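PDB 5TZJ: glycosyl transferase from Staphylococcus aureus, which belongs to glycosyl transferase family 2, joining a family 2 domain to a TarS-type linker domain, and carries uridine-diphosphate-N-acetylglucosamine in this model. Local coordinates for residues P138-L142 with L143-I147; A214-S217 with P218-Y222; Q283-E287 with R288-L292. All coordinates share one frame; numbering follows the deposited sequence.

Contact 1: residues P138-L142 with L143-I147; sequences PEVTL and LNSRI
The flat carboxamide of Asn144 reaches back across the turn to Thr141. Its OD1 takes the N-H of Thr141 (N to OD1 2.9 Å), with the donor lying above the carbonyl plane, 42° out of it. At the other end of the amide, ND2 passes Thr141 CG2 at 3.6 Å and donates to a water that also makes a weak bond to Glu139 O, so the group is held at both ends. Thr141 answers with its hydroxyl. Placed between its own backbone N and carbonyl carbon (chi1 83°), OG1 is 3.1 Å from Leu143 N, which donates to it, and also receives a weak bond from Asn144 N at 2.9 Å. The Leu143 bond is an ST turn within a type I turn over 141-144, which the reciprocal Asn144 OD1 bond closes in the manner of a capping box. The carbonyl of the same threonine is gripped too: Ser145 OG donates to Thr141 O at 2.7 Å, while Asn144 N adds a weak bond. A second water ties Leu142 O to Ser145 O. On the apolar side of the turn, Ile147 uses two branches, CG2 against Val140 CG2 at 3.9 Å and CD1 against Leu142 CD2 at 3.8 Å. Val140 and Ile147 pack on strand 192-195, Leu142 and Ile147 meet Tyr186 of helix 177-188, and Leu142 and Leu143 both reach Ile245 of helix 239-256.

Contact 2: residues A214-S217 with P218-Y222; sequences AYVS and PEDFY
Helix 218-233 begins here, with Ser217 as its N-cap. Its OG, held between backbone N and carbonyl carbon (chi1 69°), faces the first turn and accepts from Asp220 N at 3.0 Å in a nearly straight bond (166°). Ser217 O starts the helical series, receiving Phe221 N at 3.0 Å. In a capping box the Asp220 carboxylate would take the Ser217 N-H directly; here a water stands between, accepting from Ser217 N at 2.9 Å and donating to Asp220 OD2. A hydrophobic staple backs the cap: Val216 CG2 sits 4.3 Å from Phe221 CB and closer still, at 3.5 Å, to Asp220 CB. The ring of Phe221 swings away to a cation-pi contact with Arg258. Tyr215 lays one ring face over Ser217 N, offset toward the rim, and brings its OH to 3.8 Å from Pro218 CD. Pro218, at the first helical position, has no N-H to satisfy. The serine hydroxyl and the water thus serve donors at a helix end that lacks a preceding turn, and the acidic side chains of Glu219 and Asp220 probably interact favourably with the positive end of the helix dipole.

Contact 3: residues Q283-E287 with R288-L292; sequences QAVPE and RVDAL
Glu287 O is gripped twice: Asp290 N donates to it at 3.0 Å, from 55° above the carbonyl plane, and a water donates at 2.7 Å, itself taking a weak bond from Ala291 N. One residue earlier Pro286 O accepts from Val289 N at 2.9 Å in a fairly straight bond (163°). Both bonds span three residues, the 3-10 pattern, so the chain coils through successive tight turns with helical backbone angles but without a regular alpha helix. They belong to the connection between helices 271-282 and 298-305. On the inner side Val285 CG1 meets Val289 CB at 3.8 Å, the two valines crossing at about a right angle, and Val289 CG2 comes 4.0 Å from Pro286 CD; Val285 also rests on Leu250 of helix 239-256. Two charged side chains of this loop are tied to neighbouring helices. Asp290 OD2 pairs with Arg305 of helix 298-305, and Arg288 NE makes a salt bridge to Asp243 of helix 239-256, so the turn bridges two helices. The like-charged Glu287 OE1 and Asp290 OD2 stay 5.9 Å apart. Arg288 CG sits between the backbone N and carbonyl carbon (chi1 64°), and from there the extended chain doubles back over Pro286. The guanidinium offers one face to Pro286, whose CB lies 3.5 Å above its plane, offset toward the rim and closest to NH1.

How the contacts relate
Along the chain the three contacts follow one another in series without touching. Contact 1 lies in the family 2 range; segment 218-222 and contact 3 lie within the TarS linker range. Contacts 1 and 2 lie on opposite sides of the chain's centre, their own centres about 29 Å apart; contact 3 is about 22 Å from contact 1 and 23 Å from contact 2, centre to centre. Helix 239-256 receives side chains from contacts 1 and 3. Helix 218-233, capped at contact 2, meets contact 3 through Leu233. The Val216 side chain of contact 2 is about 9 Å from the bound uridine-diphosphate-N-acetylglucosamine, and that of Ile147 in contact 1 about 14 Å.

Contact 1: residues P138-L142 with L143-I147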
# COMPACT_ATOMS: atom_id res chain seq x y z
N PRO A 138 -18.71 -9.65 1.97
CA PRO A 138 -19.18 -8.55 2.83
C PRO A 138 -18.28 -8.29 4.03
O PRO A 138 -18.24 -7.17 4.53
CB PRO A 138 -20.57 -9.03 3.28
CG PRO A 138 -20.90 -10.18 2.39
CD PRO A 138 -19.62 -10.80 1.99
N GLU A 139 -17.56 -9.29 4.50
CA GLU A 139 -16.76 -9.13 5.71
C GLU A 139 -15.50 -9.95 5.53
O GLU A 139 -15.59 -11.15 5.28
CB GLU A 139 -17.53 -9.59 6.95
CG GLU A 139 -16.74 -9.39 8.24
CD GLU A 139 -17.61 -8.88 9.37
OE1 GLU A 139 -18.29 -9.70 10.02
OE2 GLU A 139 -17.64 -7.64 9.59
N VAL A 140 -14.34 -9.29 5.64
CA VAL A 140 -13.04 -9.96 5.62
C VAL A 140 -12.18 -9.37 6.73
O VAL A 140 -12.42 -8.25 7.21
CB VAL A 140 -12.31 -9.82 4.26
CG1 VAL A 140 -13.11 -10.45 3.15
CG2 VAL A 140 -12.03 -8.32 3.97
N THR A 141 -11.13 -10.11 7.10
CA THR A 141 -10.21 -9.68 8.14
C THR A 141 -8.78 -9.73 7.64
O THR A 141 -8.46 -10.33 6.61
CB THR A 141 -10.33 -10.54 9.42
OG1 THR A 141 -9.56 -11.74 9.27
CG2 THR A 141 -11.80 -10.95 9.68
N LEU A 142 -7.91 -9.05 8.40
CA LEU A 142 -6.49 -9.06 8.12
C LEU A 142 -5.92 -10.46 8.17
O LEU A 142 -4.92 -10.73 7.49
CB LEU A 142 -5.75 -8.18 9.12
CG LEU A 142 -5.76 -6.68 8.87
CD1 LEU A 142 -5.22 -5.91 10.09
CD2 LEU A 142 -4.96 -6.35 7.61
N LEU A 143 -6.53 -11.37 8.93
CA LEU A 143 -5.99 -12.71 9.11
C LEU A 143 -6.74 -13.78 8.33
O LEU A 143 -6.28 -14.92 8.31
CB LEU A 143 -5.97 -13.09 10.59
CG LEU A 143 -5.11 -12.25 11.55
CD1 LEU A 143 -5.29 -12.76 12.98
CD2 LEU A 143 -3.66 -12.28 11.10
N ASN A 144 -7.88 -13.48 7.71
CA ASN A 144 -8.53 -14.57 6.98
C ASN A 144 -8.63 -14.27 5.50
O ASN A 144 -9.37 -14.94 4.78
CB ASN A 144 -9.90 -14.92 7.58
CG ASN A 144 -10.98 -13.88 7.30
OD1 ASN A 144 -10.81 -12.93 6.50
ND2 ASN A 144 -12.12 -14.06 7.96
N SER A 145 -7.88 -13.28 5.03
CA SER A 145 -7.94 -12.88 3.64
C SER A 145 -6.56 -12.35 3.27
O SER A 145 -5.69 -12.20 4.13
CB SER A 145 -9.01 -11.81 3.41
OG SER A 145 -8.53 -10.55 3.94
N ARG A 146 -6.38 -12.02 2.00
CA ARG A 146 -5.12 -11.46 1.53
C ARG A 146 -5.18 -9.93 1.42
O ARG A 146 -4.45 -9.36 0.61
CB ARG A 146 -4.73 -12.05 0.18
CG ARG A 146 -4.95 -13.53 0.03
CD ARG A 146 -3.61 -14.27 0.10
NE ARG A 146 -2.67 -13.71 -0.86
CZ ARG A 146 -1.37 -13.92 -0.80
NH1 ARG A 146 -0.89 -14.71 0.15
NH2 ARG A 146 -0.56 -13.35 -1.68
N ILE A 147 -6.04 -9.25 2.18
CA ILE A 147 -6.11 -7.79 2.00
C ILE A 147 -4.78 -7.12 2.32
O ILE A 147 -4.48 -6.05 1.79
CB ILE A 147 -7.23 -7.16 2.83
CG1 ILE A 147 -7.04 -7.50 4.32
CG2 ILE A 147 -8.60 -7.59 2.29
CD1 ILE A 147 -7.94 -6.67 5.25
O HOH W 1 -14.77 -12.29 8.17
O HOH W 2 -4.33 -10.16 4.88

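Contact 2: residues A214-S217 with P218-Y222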
# COMPACT_ATOMS: atom_id res chain seq x y z
N ALA A 214 10.17 6.08 -8.14
CA ALA A 214 11.06 7.20 -7.85
C ALA A 214 11.99 6.87 -6.67
O ALA A 214 11.71 5.98 -5.87
CB ALA A 214 10.24 8.47 -7.56
N TYR A 215 13.10 7.61 -6.55
CA TYR A 215 14.04 7.28 -5.49
C TYR A 215 13.51 7.72 -4.13
O TYR A 215 13.02 8.84 -3.97
CB TYR A 215 15.41 7.91 -5.73
CG TYR A 215 16.40 7.65 -4.59
CD1 TYR A 215 17.02 6.41 -4.44
CD2 TYR A 215 16.71 8.65 -3.65
CE1 TYR A 215 17.91 6.17 -3.39
CE2 TYR A 215 17.61 8.42 -2.60
CZ TYR A 215 18.19 7.18 -2.48
OH TYR A 215 19.08 6.93 -1.45
N VAL A 216 13.57 6.82 -3.15
CA VAL A 216 13.40 7.13 -1.74
C VAL A 216 14.53 6.44 -0.99
O VAL A 216 14.79 5.25 -1.22
CB VAL A 216 12.02 6.69 -1.20
CG1 VAL A 216 11.73 5.27 -1.62
CG2 VAL A 216 11.97 6.80 0.30
N SER A 217 15.23 7.17 -0.13
CA SER A 217 16.37 6.60 0.56
C SER A 217 15.93 5.40 1.40
O SER A 217 14.76 5.29 1.80
CB SER A 217 17.03 7.64 1.47
OG SER A 217 16.14 7.90 2.53
N PRO A 218 16.85 4.47 1.66
CA PRO A 218 16.48 3.35 2.55
C PRO A 218 16.00 3.87 3.88
O PRO A 218 15.07 3.32 4.49
CB PRO A 218 17.79 2.55 2.69
CG PRO A 218 18.65 2.99 1.59
CD PRO A 218 18.24 4.39 1.19
N GLU A 219 16.59 4.97 4.34
CA GLU A 219 16.19 5.56 5.61
C GLU A 219 14.70 5.94 5.59
O GLU A 219 13.95 5.61 6.52
CB GLU A 219 17.07 6.78 5.90
CG GLU A 219 18.59 6.44 6.10
CD GLU A 219 19.38 6.18 4.78
OE1 GLU A 219 18.87 6.45 3.66
OE2 GLU A 219 20.55 5.72 4.89
N ASP A 220 14.27 6.67 4.56
CA ASP A 220 12.85 7.08 4.53
C ASP A 220 11.94 5.88 4.32
O ASP A 220 10.88 5.77 4.95
CB ASP A 220 12.62 8.12 3.43
CG ASP A 220 13.29 9.42 3.73
OD1 ASP A 220 13.55 9.67 4.92
OD2 ASP A 220 13.56 10.18 2.80
N PHE A 221 12.31 4.96 3.42
CA PHE A 221 11.47 3.81 3.15
C PHE A 221 11.24 2.99 4.40
O PHE A 221 10.10 2.63 4.73
CB PHE A 221 12.10 2.92 2.06
CG PHE A 221 11.33 1.67 1.79
CD1 PHE A 221 10.11 1.72 1.11
CD2 PHE A 221 11.80 0.43 2.22
CE1 PHE A 221 9.37 0.56 0.85
CE2 PHE A 221 11.08 -0.74 1.95
CZ PHE A 221 9.85 -0.67 1.26
N TYR A 222 12.33 2.65 5.12
CA TYR A 222 12.21 1.72 6.24
C TYR A 222 11.70 2.40 7.50
O TYR A 222 11.23 1.72 8.40
CB TYR A 222 13.58 1.06 6.53
CG TYR A 222 13.93 -0.01 5.49
CD1 TYR A 222 13.19 -1.19 5.40
CD2 TYR A 222 14.98 0.18 4.59
CE1 TYR A 222 13.48 -2.15 4.42
CE2 TYR A 222 15.29 -0.82 3.61
CZ TYR A 222 14.54 -1.98 3.58
OH TYR A 222 14.75 -2.98 2.61
O HOH W 3 14.55 9.89 0.51

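Contact 3: residues Q283-E287 with R288-L292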
# COMPACT_ATOMS: atom_id res chain seq x y z
N GLN A 283 14.10 -4.09 14.33
CA GLN A 283 14.26 -4.00 15.77
C GLN A 283 12.98 -3.58 16.48
O GLN A 283 12.82 -3.82 17.68
CB GLN A 283 15.43 -3.05 16.11
CG GLN A 283 16.77 -3.83 16.00
CD GLN A 283 18.03 -2.98 16.13
OE1 GLN A 283 18.00 -1.83 16.55
NE2 GLN A 283 19.16 -3.56 15.75
N ALA A 284 12.04 -3.02 15.76
CA ALA A 284 10.73 -2.78 16.33
C ALA A 284 9.86 -4.03 16.37
O ALA A 284 8.79 -3.96 16.97
CB ALA A 284 9.99 -1.71 15.51
N VAL A 285 10.27 -5.11 15.69
CA VAL A 285 9.52 -6.37 15.66
C VAL A 285 10.03 -7.25 16.80
O VAL A 285 11.22 -7.62 16.81
CB VAL A 285 9.68 -7.07 14.30
CG1 VAL A 285 9.02 -8.49 14.26
CG2 VAL A 285 9.11 -6.16 13.15
N PRO A 286 9.23 -7.56 17.82
CA PRO A 286 9.72 -8.46 18.87
C PRO A 286 10.11 -9.80 18.27
O PRO A 286 9.41 -10.33 17.41
CB PRO A 286 8.52 -8.62 19.82
CG PRO A 286 7.65 -7.40 19.55
CD PRO A 286 7.83 -7.16 18.04
N GLU A 287 11.22 -10.36 18.77
CA GLU A 287 11.78 -11.61 18.24
C GLU A 287 10.79 -12.77 18.27
O GLU A 287 10.88 -13.67 17.44
CB GLU A 287 13.03 -11.97 19.03
CG GLU A 287 13.88 -13.07 18.45
CD GLU A 287 15.09 -13.38 19.37
OE1 GLU A 287 15.89 -12.46 19.66
OE2 GLU A 287 15.21 -14.54 19.86
N ARG A 288 9.85 -12.78 19.22
CA ARG A 288 8.89 -13.90 19.25
C ARG A 288 8.05 -13.97 17.98
O ARG A 288 7.48 -15.03 17.68
CB ARG A 288 7.96 -13.75 20.46
CG ARG A 288 7.05 -12.43 20.37
CD ARG A 288 6.28 -12.09 21.65
NE ARG A 288 5.24 -11.14 21.24
CZ ARG A 288 5.22 -9.83 21.55
NH1 ARG A 288 6.14 -9.30 22.37
NH2 ARG A 288 4.25 -9.04 21.05
N VAL A 289 7.97 -12.87 17.22
CA VAL A 289 7.15 -12.86 16.03
C VAL A 289 7.80 -13.69 14.94
O VAL A 289 7.11 -14.16 14.03
CB VAL A 289 6.91 -11.41 15.56
CG1 VAL A 289 6.11 -11.37 14.25
CG2 VAL A 289 6.24 -10.60 16.66
N ASP A 290 9.13 -13.87 15.01
CA ASP A 290 9.84 -14.53 13.92
C ASP A 290 9.34 -15.96 13.74
O ASP A 290 9.30 -16.47 12.62
CB ASP A 290 11.34 -14.56 14.20
CG ASP A 290 11.99 -13.16 14.23
OD1 ASP A 290 11.23 -12.15 14.18
OD2 ASP A 290 13.26 -13.08 14.37
N ALA A 291 8.92 -16.58 14.84
CA ALA A 291 8.40 -17.95 14.84
C ALA A 291 7.11 -18.04 14.06
O ALA A 291 6.72 -19.15 13.63
CB ALA A 291 8.16 -18.44 16.29
N LEU A 292 6.44 -16.91 13.82
CA LEU A 292 5.19 -16.95 13.06
C LEU A 292 5.34 -16.62 11.59
O LEU A 292 4.34 -16.76 10.87
CB LEU A 292 4.16 -15.97 13.64
CG LEU A 292 3.93 -15.94 15.15
CD1 LEU A 292 2.96 -14.77 15.46
CD2 LEU A 292 3.41 -17.26 15.60
O HOH W 4 10.67 -16.36 17.64